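Local coordinates for MetRS related protein (Pyrococcus horikoshii, PDB 2CWP) that probably binds tRNA through an OB-fold domain related to that of methionyl-tRNA synthetase, at residues E26-I38 / I48-L61. Sequence-based numbering, arbitrary orientation.
Sequences EKIKRTKKLIKLI and IVTGIADQIPPEEL
Ile35 and Thr50 pair through both backbone bonds. Ile35 N gives to Thr50 O at 2.7 Å, and Thr50 N returns a bond to Ile35 O. Leu37 and Ile48 repeat the pattern. Between them, Lys36 and Val49 form a non-hydrogen-bonded pair. Past the strand end, Ala53 N bonds to Lys33 O (2.9 Å), which also receives a short CA-H contact from Gly51. The Ala53 N to Lys33 O bond ties the chain after strand 45-50 to the loop before strand 35-40.

Apolar contacts lie on both faces of this antiparallel hairpin, part of the curled sheet of an OB-fold domain that probably binds tRNA. On one face, Ile35 has CG1 beside its backbone N (chi1 -60°), and CG1 meets Ala53 CB at 3.6 Å. Ile35 CD1 reaches on to Pro58 CG at 3.8 Å and to Leu61 CD1 at 4.0 Å. Leu37 also touches Leu61, and Phe68 of strand 65-69 packs on Leu37. On the other face, Ile28 crosses Val49 at about a right angle, CD1 to CG1 3.9 Å. Val80 touches both.

Lysines border the loop side. Lys27 lays CG against Pro58 CG at 3.7 Å; a bend about its CG-CD bond (chi3 59°) turns CE toward Ala53 CB. The extended Lys33 chain crosses Asp54 at a slant, with CE closer to OD2 than NZ is; the Lys33 NZ to Asp54 OD2 salt bridge is long (3.9 Å).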
# COMPACT_ATOMS: atom_id res chain seq x y z
N GLU A 26 -5.89 5.72 9.43
CA GLU A 26 -6.20 7.03 9.99
C GLU A 26 -5.20 8.08 9.53
O GLU A 26 -4.01 7.80 9.40
CB GLU A 26 -6.21 6.99 11.53
CG GLU A 26 -5.00 6.31 12.15
CD GLU A 26 -4.87 6.59 13.64
OE1 GLU A 26 -5.90 6.58 14.34
OE2 GLU A 26 -3.72 6.82 14.10
N LYS A 27 -5.70 9.29 9.28
CA LYS A 27 -4.84 10.36 8.82
C LYS A 27 -3.73 10.58 9.85
O LYS A 27 -3.95 10.38 11.04
CB LYS A 27 -5.64 11.66 8.66
CG LYS A 27 -6.81 11.58 7.68
CD LYS A 27 -7.29 12.98 7.27
CE LYS A 27 -6.16 13.77 6.62
NZ LYS A 27 -6.60 14.98 5.89
N ILE A 28 -2.55 10.95 9.37
CA ILE A 28 -1.43 11.22 10.26
C ILE A 28 -1.57 12.68 10.68
O ILE A 28 -1.82 13.56 9.85
CB ILE A 28 -0.06 11.01 9.55
CG1 ILE A 28 0.14 9.52 9.26
CG2 ILE A 28 1.08 11.55 10.41
CD1 ILE A 28 1.51 9.18 8.68
N LYS A 29 -1.42 12.94 11.98
CA LYS A 29 -1.56 14.28 12.56
C LYS A 29 -0.68 15.33 11.89
O LYS A 29 0.50 15.08 11.62
CB LYS A 29 -1.24 14.23 14.05
CG LYS A 29 -2.11 15.14 14.90
CD LYS A 29 -1.54 15.28 16.31
CE LYS A 29 -0.28 16.14 16.31
NZ LYS A 29 0.26 16.37 17.68
N ARG A 30 -1.25 16.50 11.64
CA ARG A 30 -0.53 17.61 11.02
C ARG A 30 -0.12 17.36 9.58
O ARG A 30 0.92 17.86 9.13
CB ARG A 30 0.71 17.96 11.85
CG ARG A 30 0.38 18.77 13.09
CD ARG A 30 1.58 18.98 14.00
NE ARG A 30 2.05 17.73 14.57
CZ ARG A 30 2.64 17.62 15.75
NH1 ARG A 30 2.83 18.69 16.51
NH2 ARG A 30 3.03 16.43 16.20
N THR A 31 -0.93 16.59 8.86
CA THR A 31 -0.67 16.31 7.46
C THR A 31 -2.00 16.38 6.75
O THR A 31 -3.05 16.18 7.37
CB THR A 31 -0.09 14.89 7.24
OG1 THR A 31 -1.15 13.93 7.25
CG2 THR A 31 0.90 14.55 8.35
N LYS A 32 -1.97 16.67 5.46
CA LYS A 32 -3.19 16.77 4.68
C LYS A 32 -3.37 15.59 3.75
O LYS A 32 -4.49 15.25 3.38
CB LYS A 32 -3.18 18.07 3.86
CG LYS A 32 -3.13 19.33 4.72
CD LYS A 32 -3.42 20.56 3.88
CE LYS A 32 -3.41 21.82 4.73
NZ LYS A 32 -3.76 23.02 3.93
N LYS A 33 -2.27 14.94 3.40
CA LYS A 33 -2.31 13.80 2.48
C LYS A 33 -1.94 12.45 3.07
O LYS A 33 -2.26 11.42 2.49
CB LYS A 33 -1.37 14.06 1.31
CG LYS A 33 -1.68 15.28 0.48
CD LYS A 33 -0.73 15.33 -0.69
CE LYS A 33 -1.29 16.17 -1.82
NZ LYS A 33 -0.43 16.04 -3.04
N LEU A 34 -1.26 12.43 4.22
CA LEU A 34 -0.81 11.17 4.79
C LEU A 34 -1.82 10.36 5.56
O LEU A 34 -2.60 10.89 6.35
CB LEU A 34 0.43 11.39 5.66
CG LEU A 34 1.69 11.97 5.01
CD1 LEU A 34 2.86 11.73 5.96
CD2 LEU A 34 1.97 11.30 3.69
N ILE A 35 -1.79 9.05 5.33
CA ILE A 35 -2.66 8.12 6.04
C ILE A 35 -1.81 6.94 6.53
O ILE A 35 -1.03 6.36 5.76
CB ILE A 35 -3.78 7.55 5.13
CG1 ILE A 35 -4.67 8.67 4.61
CG2 ILE A 35 -4.61 6.54 5.91
CD1 ILE A 35 -5.81 8.19 3.77
N LYS A 36 -1.97 6.60 7.80
CA LYS A 36 -1.24 5.48 8.37
C LYS A 36 -2.14 4.26 8.30
O LYS A 36 -3.31 4.32 8.67
CB LYS A 36 -0.87 5.74 9.83
CG LYS A 36 0.07 4.69 10.42
CD LYS A 36 0.54 5.08 11.82
CE LYS A 36 -0.33 4.45 12.91
NZ LYS A 36 -0.11 2.99 13.00
N LEU A 37 -1.59 3.15 7.80
CA LEU A 37 -2.36 1.93 7.68
C LEU A 37 -1.72 0.82 8.51
O LEU A 37 -0.50 0.73 8.61
CB LEU A 37 -2.40 1.46 6.22
CG LEU A 37 -2.83 2.43 5.12
CD1 LEU A 37 -2.38 1.89 3.76
CD2 LEU A 37 -4.34 2.61 5.18
N ILE A 38 -2.56 -0.02 9.09
CA ILE A 38 -2.07 -1.17 9.84
C ILE A 38 -2.59 -2.29 8.96
O ILE A 38 -3.80 -2.52 8.86
CB ILE A 38 -2.69 -1.26 11.24
CG1 ILE A 38 -2.29 -0.03 12.06
CG2 ILE A 38 -2.23 -2.55 11.92
CD1 ILE A 38 -2.95 0.04 13.42
N ILE A 48 1.98 0.85 7.22
CA ILE A 48 2.26 1.43 5.92
C ILE A 48 1.62 2.79 5.73
O ILE A 48 0.43 2.97 5.95
CB ILE A 48 1.79 0.48 4.80
CG1 ILE A 48 2.67 -0.78 4.80
CG2 ILE A 48 1.81 1.19 3.44
CD1 ILE A 48 2.24 -1.86 3.83
N VAL A 49 2.44 3.75 5.31
CA VAL A 49 1.97 5.10 5.07
C VAL A 49 1.72 5.33 3.57
O VAL A 49 2.50 4.90 2.72
CB VAL A 49 3.01 6.13 5.58
CG1 VAL A 49 2.52 7.55 5.32
CG2 VAL A 49 3.25 5.92 7.08
N THR A 50 0.61 6.00 3.26
CA THR A 50 0.25 6.34 1.88
C THR A 50 -0.19 7.81 1.92
O THR A 50 -0.79 8.25 2.90
CB THR A 50 -0.92 5.46 1.35
OG1 THR A 50 -1.22 5.81 0.00
CG2 THR A 50 -2.17 5.65 2.21
N GLY A 51 0.12 8.58 0.88
CA GLY A 51 -0.24 9.99 0.89
C GLY A 51 -1.33 10.37 -0.10
O GLY A 51 -1.13 11.24 -0.94
N ILE A 52 -2.49 9.75 0.02
CA ILE A 52 -3.58 10.01 -0.91
C ILE A 52 -4.80 10.66 -0.26
O ILE A 52 -5.80 10.89 -0.94
CB ILE A 52 -4.03 8.67 -1.57
CG1 ILE A 52 -4.52 7.70 -0.48
CG2 ILE A 52 -2.87 8.05 -2.34
CD1 ILE A 52 -4.71 6.25 -0.94
N ALA A 53 -4.69 10.98 1.04
CA ALA A 53 -5.80 11.56 1.81
C ALA A 53 -6.51 12.78 1.22
O ALA A 53 -7.61 13.11 1.62
CB ALA A 53 -5.33 11.88 3.24
N ASP A 54 -5.88 13.47 0.28
CA ASP A 54 -6.51 14.63 -0.32
C ASP A 54 -7.50 14.17 -1.39
O ASP A 54 -8.36 14.94 -1.82
CB ASP A 54 -5.44 15.52 -0.95
CG ASP A 54 -4.60 14.77 -1.95
OD1 ASP A 54 -4.31 13.58 -1.67
OD2 ASP A 54 -4.23 15.35 -2.99
N GLN A 55 -7.35 12.92 -1.82
CA GLN A 55 -8.22 12.35 -2.85
C GLN A 55 -9.01 11.15 -2.36
O GLN A 55 -10.13 10.93 -2.80
CB GLN A 55 -7.40 11.91 -4.05
CG GLN A 55 -6.72 13.03 -4.80
CD GLN A 55 -6.20 12.56 -6.14
OE1 GLN A 55 -6.95 11.99 -6.93
NE2 GLN A 55 -4.90 12.78 -6.39
N ILE A 56 -8.41 10.36 -1.47
CA ILE A 56 -9.05 9.14 -0.96
C ILE A 56 -9.14 9.13 0.56
O ILE A 56 -8.13 8.99 1.24
CB ILE A 56 -8.25 7.88 -1.39
CG1 ILE A 56 -8.05 7.85 -2.91
CG2 ILE A 56 -8.95 6.63 -0.90
CD1 ILE A 56 -9.34 7.62 -3.70
N PRO A 57 -10.36 9.26 1.11
CA PRO A 57 -10.48 9.25 2.57
C PRO A 57 -10.14 7.89 3.19
O PRO A 57 -10.31 6.85 2.55
CB PRO A 57 -11.94 9.65 2.79
CG PRO A 57 -12.62 9.03 1.62
CD PRO A 57 -11.68 9.38 0.47
N PRO A 58 -9.67 7.89 4.44
CA PRO A 58 -9.28 6.71 5.21
C PRO A 58 -10.33 5.60 5.26
O PRO A 58 -9.99 4.41 5.17
CB PRO A 58 -8.99 7.27 6.60
CG PRO A 58 -8.54 8.66 6.32
CD PRO A 58 -9.50 9.12 5.25
N GLU A 59 -11.60 5.97 5.41
CA GLU A 59 -12.66 4.99 5.49
C GLU A 59 -12.87 4.20 4.19
O GLU A 59 -13.56 3.18 4.17
CB GLU A 59 -13.99 5.64 5.95
CG GLU A 59 -14.64 6.63 5.00
CD GLU A 59 -14.15 8.07 5.18
OE1 GLU A 59 -14.78 8.98 4.58
OE2 GLU A 59 -13.15 8.30 5.90
N GLU A 60 -12.28 4.67 3.09
CA GLU A 60 -12.41 3.93 1.85
C GLU A 60 -11.37 2.80 1.74
O GLU A 60 -11.42 1.98 0.83
CB GLU A 60 -12.31 4.89 0.66
CG GLU A 60 -13.64 5.55 0.33
CD GLU A 60 -13.52 6.66 -0.70
OE1 GLU A 60 -12.58 6.61 -1.52
OE2 GLU A 60 -14.39 7.56 -0.71
N LEU A 61 -10.44 2.75 2.70
CA LEU A 61 -9.40 1.71 2.69
C LEU A 61 -9.63 0.65 3.77
O LEU A 61 -9.38 -0.53 3.55
CB LEU A 61 -8.03 2.34 2.90
CG LEU A 61 -7.59 3.33 1.82
CD1 LEU A 61 -7.06 4.60 2.46
CD2 LEU A 61 -6.54 2.70 0.94